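Local coordinates for protein cytolethal distending toxin subunit B (Escherichia coli, PDB 2F1N) that nicks DNA as the endonuclease subunit of a tripartite bacterial toxin, very probably damaging the DNA of intoxicated cells and so arresting their cycle at G2/M, at residues R68-P73 with R116-V122; V107-L111 with F143-H147; Q176-I182 with A224-V230. All blocks are in the same frame, centred on the assembly; numbering follows the deposited sequence.

Interaction 1 (R68-P73 with R116-V122); sequences RVIPSP and RADEVFV. Unlike the reference sequence in segment 68-73: Arg-68 (reference Thr), Val-69 (reference Leu).
The guanidinium of Arg-68 is sandwiched: the guanidinium of Arg-116 lies flat on one face, planes 5° apart and centres 3.7 Å from each other, and the methyl CG2 of Val-120 sits over the other face, 4.0 Å from Arg-68 CZ. At its edge the group meets backbone carbonyls. Arg-68 NH1 donates to Ala-117 O at 2.8 Å, with the oxygen almost in the guanidinium plane, and its NH2 adds a weak bond to the same atom. The two arginines reach in from opposite directions, and the extended Arg-68 chain, its CG trans to the backbone N (chi1 177°), carries the head across to segment 116-122. Glu-79 forms a salt bridge with Arg-68 NH1, which probably eases the pairing of two like charges.

Segment 116-122 leads into edge strand 119-123 of the six-stranded sheet through a classic beta bulge in which Asp-118 and Glu-119 both face Arg-137. The loop 68-73 runs along it in roughly the same direction. Ile-70 CG2 packs 3.8 Å from Val-120 CB, while Pro-73 CD lies against Val-122, 4.0 Å from its CB. A water donates to both Pro-71 O and Val-120 O, 2.7 Å from each, bridging the two backbones.

Interaction 2 (V107-L111 with F143-H147); sequences VNLAL and FFTAH
Apolar contacts carry most of this meeting between Leu-109, Leu-111 and Thr-145, where strands of the two sheets of the DNase I-like sandwich face each other in the core. The strand axes come within 7.1 Å, running nearly antiparallel at 158°. The Leu-111 and Thr-145 side chains interleave, each pointing toward the other's strand, with Leu-111 CG 3.9 Å from Thr-145 CG2. That methyl also lies 3.5 Å from Ala-110 O, pressed against the facing backbone. It is placed there by the torsion that sends OG1 trans to the backbone N (chi1 180°) and leaves CG2 between N and the carbonyl carbon. Further along, Leu-109 reaches between two residues: its CD2 is 4.0 Å from both Thr-145 OG1 and His-147 CB. Leu-111 CD1 rests 3.5 Å from Phe-143 O.

Polar links are few. No direct hydrogen bond joins the segments; instead a water bridges them at one end, donating to Asn-108 O at 3.2 Å and hydrogen-bonded to His-147 ND1 at 2.8 Å. His-147 also touches Asp-185 and Asn-187, so this end probably borders the active-site region, as in DNase I-like relatives. The Thr-145 hydroxyl is hydrogen-bonded to Val-53 O and Gln-54 NE2 of strand 50-56, in the facing sheet.

The segments thus meet mainly through carbon and one water; Thr-145 OG1 reaches the facing sheet directly, but Thr-145 O is buried without a partner.

Interaction 3 (Q176-I182 with A224-V230); sequences QALNWMI and AVAGNSV
Two neighbouring antiparallel strands of the six-stranded sheet, 179-183 and 222-228, pair here, and an Asx turn is formed at Asn-228. In the two hydrogen-bonded pairs, Trp-180 with Gly-227 and Ile-182 with Val-225, each residue both gives and accepts a backbone bond; Trp-180 N to Gly-227 O is 2.9 Å.

The indole of Trp-180 lies over its glycine partner. Gly-227 CA stands 3.6 Å from the centroid of the six-membered ring and 3° off the normal, a CH-pi contact over the face. With chi1 at 46°, CG sits between the backbone N and the carbonyl carbon, folding the ring back over the neighbouring strand. Trp-180 NE1 then donates to Ser-229 OG at 3.1 Å, a hydroxyl also held by Tyr-164 O, while Val-163 and Phe-167 of helix 156-168 pack on the indole.

Asn-228 works with both ends of its amide. Asn-228 ND2 donates to Asn-179 OD1 at 2.9 Å, in its own amide plane but from above that of Asn-179, and to Ala-177 O at 2.9 Å. Asn-179 ND2 is itself hydrogen-bonded to Asp-12, which helps orient the receiving amide. Asn-228 OD1 accepts from Val-230 N, closing the Asx turn, and from Ala-231 N. Beside it, a water accepts from Ser-229 N at 2.8 Å and donates to Gln-176 O and Leu-178 O.

Beside the Trp-180/Gly-227 pair the two chains are thus linked by the Asn-228 amide and a water, with four bonds gripping that amide and fixing its rotation.

All three contacts involve the six-stranded sheet of the sandwich. Interaction 1 joins its edge strand 119-123 to a surface loop, interaction 2 sets strand 141-147 against strand 109-113 of the eight-stranded sheet, and interaction 3 pairs strands 179-183 and 222-228 within it. Interactions 1 and 2 alternate along the chain; interaction 3 follows both. The centres of interactions 1 and 2 lie about 14 Å apart, those of 2 and 3 about 16 Å. Phe-121 packs on Phe-144, and Phe-144 N probably bonds to Met-181 O in the next strand. One sheet thus runs from its loop-covered edge strand near the surface through the core to the paired strands beyond.

Interaction 1 (R68-P73 with R116-V122)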
# COMPACT_ATOMS: atom_id res chain seq x y z
N ARG A 68 -5.46 -2.50 -19.77
CA ARG A 68 -6.37 -3.35 -18.98
C ARG A 68 -7.63 -2.56 -18.57
O ARG A 68 -7.55 -1.37 -18.12
CB ARG A 68 -5.65 -3.86 -17.71
CG ARG A 68 -6.53 -4.69 -16.79
CD ARG A 68 -5.72 -5.31 -15.68
NE ARG A 68 -6.49 -6.18 -14.78
CZ ARG A 68 -5.92 -7.05 -13.95
NH1 ARG A 68 -4.55 -7.20 -13.90
NH2 ARG A 68 -6.73 -7.78 -13.19
N VAL A 69 -8.80 -3.19 -18.75
CA VAL A 69 -10.07 -2.54 -18.33
C VAL A 69 -10.34 -2.83 -16.86
O VAL A 69 -10.49 -3.99 -16.45
CB VAL A 69 -11.26 -2.86 -19.30
CG1 VAL A 69 -10.84 -2.66 -20.77
CG2 VAL A 69 -11.72 -4.23 -19.12
N ILE A 70 -10.34 -1.80 -16.04
CA ILE A 70 -10.45 -1.95 -14.59
C ILE A 70 -11.75 -1.32 -14.11
O ILE A 70 -11.94 -0.08 -14.26
CB ILE A 70 -9.25 -1.28 -13.85
CG1 ILE A 70 -7.92 -1.93 -14.27
CG2 ILE A 70 -9.43 -1.39 -12.35
CD1 ILE A 70 -6.61 -1.11 -13.79
N PRO A 71 -12.64 -2.12 -13.53
CA PRO A 71 -13.91 -1.53 -13.04
C PRO A 71 -13.60 -0.56 -11.92
O PRO A 71 -12.74 -0.83 -11.06
CB PRO A 71 -14.72 -2.75 -12.55
CG PRO A 71 -14.05 -3.95 -13.12
CD PRO A 71 -12.58 -3.58 -13.30
N SER A 72 -14.26 0.60 -11.94
CA SER A 72 -13.97 1.63 -10.96
C SER A 72 -15.17 2.56 -10.81
O SER A 72 -15.77 2.90 -11.84
CB SER A 72 -12.77 2.46 -11.41
OG SER A 72 -12.57 3.53 -10.50
N PRO A 73 -15.49 2.99 -9.58
CA PRO A 73 -16.63 3.91 -9.36
C PRO A 73 -16.20 5.35 -9.62
O PRO A 73 -16.22 6.20 -8.72
CB PRO A 73 -16.98 3.69 -7.88
CG PRO A 73 -15.60 3.40 -7.21
CD PRO A 73 -14.79 2.65 -8.31
N ARG A 116 1.53 -9.78 -12.05
CA ARG A 116 0.29 -9.15 -12.46
C ARG A 116 -0.83 -9.36 -11.46
O ARG A 116 -1.05 -10.50 -10.97
CB ARG A 116 -0.13 -9.66 -13.85
CG ARG A 116 -1.51 -9.18 -14.39
CD ARG A 116 -1.90 -9.94 -15.72
NE ARG A 116 -3.12 -9.42 -16.37
CZ ARG A 116 -4.39 -9.72 -16.05
NH1 ARG A 116 -4.67 -10.58 -15.07
NH2 ARG A 116 -5.38 -9.13 -16.71
N ALA A 117 -1.60 -8.31 -11.21
CA ALA A 117 -2.74 -8.45 -10.30
C ALA A 117 -3.77 -9.39 -10.92
O ALA A 117 -4.11 -9.25 -12.10
CB ALA A 117 -3.41 -7.06 -10.10
N ASP A 118 -4.27 -10.35 -10.14
CA ASP A 118 -5.43 -11.13 -10.62
C ASP A 118 -6.71 -10.32 -10.69
O ASP A 118 -7.59 -10.57 -11.53
CB ASP A 118 -5.62 -12.38 -9.74
CG ASP A 118 -4.40 -13.29 -9.80
OD1 ASP A 118 -3.79 -13.41 -10.89
OD2 ASP A 118 -3.95 -13.92 -8.83
N GLU A 119 -6.82 -9.37 -9.77
CA GLU A 119 -8.01 -8.53 -9.67
C GLU A 119 -7.56 -7.18 -9.11
O GLU A 119 -6.59 -7.11 -8.35
CB GLU A 119 -9.07 -9.22 -8.77
CG GLU A 119 -10.47 -8.65 -8.77
CD GLU A 119 -11.47 -9.52 -8.03
OE1 GLU A 119 -11.09 -10.45 -7.25
OE2 GLU A 119 -12.65 -9.25 -8.23
N VAL A 120 -8.23 -6.13 -9.54
CA VAL A 120 -7.95 -4.79 -8.99
C VAL A 120 -9.17 -4.25 -8.27
O VAL A 120 -10.28 -4.28 -8.83
CB VAL A 120 -7.54 -3.83 -10.10
CG1 VAL A 120 -7.08 -2.44 -9.45
CG2 VAL A 120 -6.44 -4.45 -10.93
N PHE A 121 -8.95 -3.73 -7.07
CA PHE A 121 -10.03 -3.14 -6.22
C PHE A 121 -9.86 -1.60 -6.12
O PHE A 121 -8.77 -1.12 -5.87
CB PHE A 121 -10.04 -3.70 -4.81
CG PHE A 121 -10.15 -5.19 -4.76
CD1 PHE A 121 -11.17 -5.85 -5.41
CD2 PHE A 121 -9.18 -5.94 -4.11
CE1 PHE A 121 -11.26 -7.27 -5.37
CE2 PHE A 121 -9.25 -7.34 -4.10
CZ PHE A 121 -10.30 -7.98 -4.71
N VAL A 122 -10.95 -0.87 -6.29
CA VAL A 122 -10.95 0.56 -6.13
C VAL A 122 -12.14 0.90 -5.25
O VAL A 122 -13.30 0.73 -5.67
CB VAL A 122 -11.17 1.29 -7.45
CG1 VAL A 122 -10.84 2.75 -7.21
CG2 VAL A 122 -10.28 0.69 -8.57
O HOH W 1 -12.35 -2.56 -9.03

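Interaction 2 (V107-L111 with F143-H147)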
# COMPACT_ATOMS: atom_id res chain seq x y z
N VAL A 107 -1.10 13.88 -4.13
CA VAL A 107 -1.67 12.83 -3.27
C VAL A 107 -2.04 11.59 -4.10
O VAL A 107 -2.94 10.81 -3.73
CB VAL A 107 -2.83 13.38 -2.31
CG1 VAL A 107 -2.31 14.49 -1.39
CG2 VAL A 107 -4.04 13.86 -3.09
N ASN A 108 -1.27 11.34 -5.17
CA ASN A 108 -1.55 10.13 -5.98
C ASN A 108 -1.16 8.86 -5.26
O ASN A 108 -0.32 8.87 -4.40
CB ASN A 108 -0.88 10.23 -7.34
CG ASN A 108 -1.42 11.39 -8.16
OD1 ASN A 108 -2.56 11.79 -8.00
ND2 ASN A 108 -0.65 11.84 -9.12
N LEU A 109 -1.79 7.75 -5.65
CA LEU A 109 -1.53 6.44 -5.02
C LEU A 109 -1.03 5.44 -6.02
O LEU A 109 -1.39 5.50 -7.21
CB LEU A 109 -2.82 5.87 -4.44
CG LEU A 109 -3.39 6.63 -3.25
CD1 LEU A 109 -4.86 6.16 -3.10
CD2 LEU A 109 -2.59 6.43 -2.01
N ALA A 110 -0.19 4.51 -5.54
CA ALA A 110 0.22 3.37 -6.40
C ALA A 110 0.48 2.10 -5.62
O ALA A 110 0.79 2.13 -4.43
CB ALA A 110 1.50 3.73 -7.26
N LEU A 111 0.37 0.99 -6.34
CA LEU A 111 0.92 -0.30 -5.91
C LEU A 111 1.82 -0.81 -7.02
O LEU A 111 1.47 -0.76 -8.21
CB LEU A 111 -0.23 -1.26 -5.66
CG LEU A 111 -1.04 -1.11 -4.39
CD1 LEU A 111 -2.43 -1.77 -4.60
CD2 LEU A 111 -0.28 -1.84 -3.26
N PHE A 143 -3.85 -6.68 -1.32
CA PHE A 143 -2.98 -5.69 -0.74
C PHE A 143 -3.47 -4.31 -1.18
O PHE A 143 -3.77 -4.15 -2.35
CB PHE A 143 -1.57 -5.89 -1.30
CG PHE A 143 -1.00 -7.24 -0.96
CD1 PHE A 143 -0.32 -7.43 0.25
CD2 PHE A 143 -1.17 -8.31 -1.83
CE1 PHE A 143 0.20 -8.70 0.59
CE2 PHE A 143 -0.65 -9.59 -1.50
CZ PHE A 143 0.04 -9.75 -0.31
N PHE A 144 -3.61 -3.39 -0.21
CA PHE A 144 -4.09 -2.02 -0.47
C PHE A 144 -3.04 -1.01 -0.13
O PHE A 144 -2.21 -1.22 0.77
CB PHE A 144 -5.34 -1.69 0.36
CG PHE A 144 -6.58 -2.46 -0.07
CD1 PHE A 144 -6.72 -3.80 0.23
CD2 PHE A 144 -7.52 -1.85 -0.90
CE1 PHE A 144 -7.88 -4.54 -0.20
CE2 PHE A 144 -8.66 -2.54 -1.33
CZ PHE A 144 -8.83 -3.89 -1.01
N THR A 145 -3.04 0.09 -0.89
CA THR A 145 -2.35 1.30 -0.44
C THR A 145 -3.34 2.37 0.09
O THR A 145 -4.40 2.56 -0.49
CB THR A 145 -1.45 1.83 -1.57
OG1 THR A 145 -0.77 3.04 -1.10
CG2 THR A 145 -2.28 2.28 -2.84
N ALA A 146 -3.00 2.99 1.22
CA ALA A 146 -3.91 3.96 1.88
C ALA A 146 -3.17 5.21 2.28
O ALA A 146 -1.96 5.16 2.63
CB ALA A 146 -4.55 3.38 3.11
N HIS A 147 -3.87 6.34 2.19
CA HIS A 147 -3.27 7.58 2.66
C HIS A 147 -4.34 8.39 3.38
O HIS A 147 -5.09 9.15 2.76
CB HIS A 147 -2.68 8.36 1.50
CG HIS A 147 -1.99 9.62 1.95
ND1 HIS A 147 -1.64 10.61 1.07
CD2 HIS A 147 -1.61 10.04 3.19
CE1 HIS A 147 -1.06 11.60 1.74
NE2 HIS A 147 -1.03 11.28 3.03
O HOH W 2 -1.26 9.77 -1.53

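Interaction 3 (Q176-I182 with A224-V230)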
# COMPACT_ATOMS: atom_id res chain seq x y z
N GLN A 176 -14.90 -13.63 0.45
CA GLN A 176 -15.14 -13.20 1.82
C GLN A 176 -13.95 -13.54 2.71
O GLN A 176 -13.66 -12.83 3.66
CB GLN A 176 -16.43 -13.84 2.43
CG GLN A 176 -17.76 -13.38 1.80
CD GLN A 176 -18.91 -14.35 2.14
OE1 GLN A 176 -18.96 -14.86 3.26
NE2 GLN A 176 -19.82 -14.59 1.19
N ALA A 177 -13.25 -14.64 2.39
CA ALA A 177 -12.17 -15.14 3.22
C ALA A 177 -10.78 -14.84 2.73
O ALA A 177 -9.82 -15.48 3.17
CB ALA A 177 -12.35 -16.73 3.46
N LEU A 178 -10.63 -13.88 1.83
CA LEU A 178 -9.29 -13.48 1.39
C LEU A 178 -8.51 -12.89 2.56
O LEU A 178 -9.06 -12.24 3.48
CB LEU A 178 -9.42 -12.44 0.25
CG LEU A 178 -10.02 -12.92 -1.10
CD1 LEU A 178 -10.28 -11.69 -2.06
CD2 LEU A 178 -9.13 -13.99 -1.82
N ASN A 179 -7.20 -13.13 2.58
CA ASN A 179 -6.37 -12.45 3.55
C ASN A 179 -5.99 -11.11 2.98
O ASN A 179 -5.44 -11.07 1.90
CB ASN A 179 -5.11 -13.27 3.83
CG ASN A 179 -5.44 -14.60 4.51
OD1 ASN A 179 -6.07 -14.60 5.54
ND2 ASN A 179 -5.02 -15.71 3.91
N TRP A 180 -6.28 -10.04 3.71
CA TRP A 180 -5.99 -8.69 3.19
C TRP A 180 -4.96 -7.95 4.03
O TRP A 180 -4.81 -8.21 5.25
CB TRP A 180 -7.27 -7.87 3.03
CG TRP A 180 -8.26 -7.89 4.17
CD1 TRP A 180 -9.38 -8.67 4.24
CD2 TRP A 180 -8.27 -7.07 5.36
NE1 TRP A 180 -10.09 -8.39 5.38
CE2 TRP A 180 -9.45 -7.40 6.08
CE3 TRP A 180 -7.42 -6.05 5.88
CZ2 TRP A 180 -9.80 -6.80 7.31
CZ3 TRP A 180 -7.78 -5.43 7.10
CH2 TRP A 180 -8.97 -5.79 7.79
N MET A 181 -4.25 -7.01 3.39
CA MET A 181 -3.29 -6.20 4.11
C MET A 181 -3.42 -4.78 3.59
O MET A 181 -3.40 -4.59 2.39
CB MET A 181 -1.86 -6.69 3.88
CG MET A 181 -0.92 -5.93 4.80
SD MET A 181 0.82 -6.35 4.65
CE MET A 181 0.79 -8.11 4.99
N ILE A 182 -3.58 -3.84 4.50
CA ILE A 182 -3.62 -2.41 4.13
C ILE A 182 -2.28 -1.79 4.53
O ILE A 182 -1.89 -1.80 5.71
CB ILE A 182 -4.76 -1.69 4.87
CG1 ILE A 182 -6.12 -2.44 4.73
CG2 ILE A 182 -4.85 -0.25 4.32
CD1 ILE A 182 -7.24 -1.94 5.66
N ALA A 224 1.21 -1.29 8.64
CA ALA A 224 0.30 -2.22 7.95
C ALA A 224 -0.81 -2.72 8.86
O ALA A 224 -0.60 -2.83 10.08
CB ALA A 224 1.05 -3.43 7.35
N VAL A 225 -1.98 -3.04 8.28
CA VAL A 225 -3.06 -3.72 9.03
C VAL A 225 -3.37 -4.98 8.24
O VAL A 225 -3.76 -4.88 7.09
CB VAL A 225 -4.34 -2.83 9.16
CG1 VAL A 225 -5.42 -3.58 9.98
CG2 VAL A 225 -4.02 -1.43 9.74
N ALA A 226 -3.19 -6.16 8.85
CA ALA A 226 -3.50 -7.44 8.20
C ALA A 226 -4.81 -7.95 8.77
O ALA A 226 -5.10 -7.76 9.96
CB ALA A 226 -2.37 -8.49 8.49
N GLY A 227 -5.64 -8.53 7.91
CA GLY A 227 -6.92 -8.99 8.40
C GLY A 227 -7.58 -10.05 7.54
O GLY A 227 -7.06 -10.41 6.48
N ASN A 228 -8.71 -10.57 8.02
CA ASN A 228 -9.51 -11.51 7.28
C ASN A 228 -10.95 -11.36 7.78
O ASN A 228 -11.21 -11.43 9.00
CB ASN A 228 -9.03 -12.96 7.51
CG ASN A 228 -9.73 -13.91 6.60
OD1 ASN A 228 -10.97 -14.07 6.63
ND2 ASN A 228 -8.94 -14.57 5.74
N SER A 229 -11.87 -11.13 6.85
CA SER A 229 -13.22 -10.72 7.24
C SER A 229 -14.11 -11.87 7.72
O SER A 229 -15.20 -11.62 8.26
CB SER A 229 -13.92 -9.97 6.13
OG SER A 229 -13.11 -8.82 5.84
N VAL A 230 -13.66 -13.10 7.50
CA VAL A 230 -14.47 -14.25 7.97
C VAL A 230 -13.74 -15.13 8.95
O VAL A 230 -14.37 -15.66 9.90
CB VAL A 230 -15.17 -15.03 6.85
CG1 VAL A 230 -16.22 -14.13 6.21
CG2 VAL A 230 -14.25 -15.45 5.85
O HOH W 3 -11.44 -11.16 4.12
O HOH W 4 -4.79 -12.03 7.44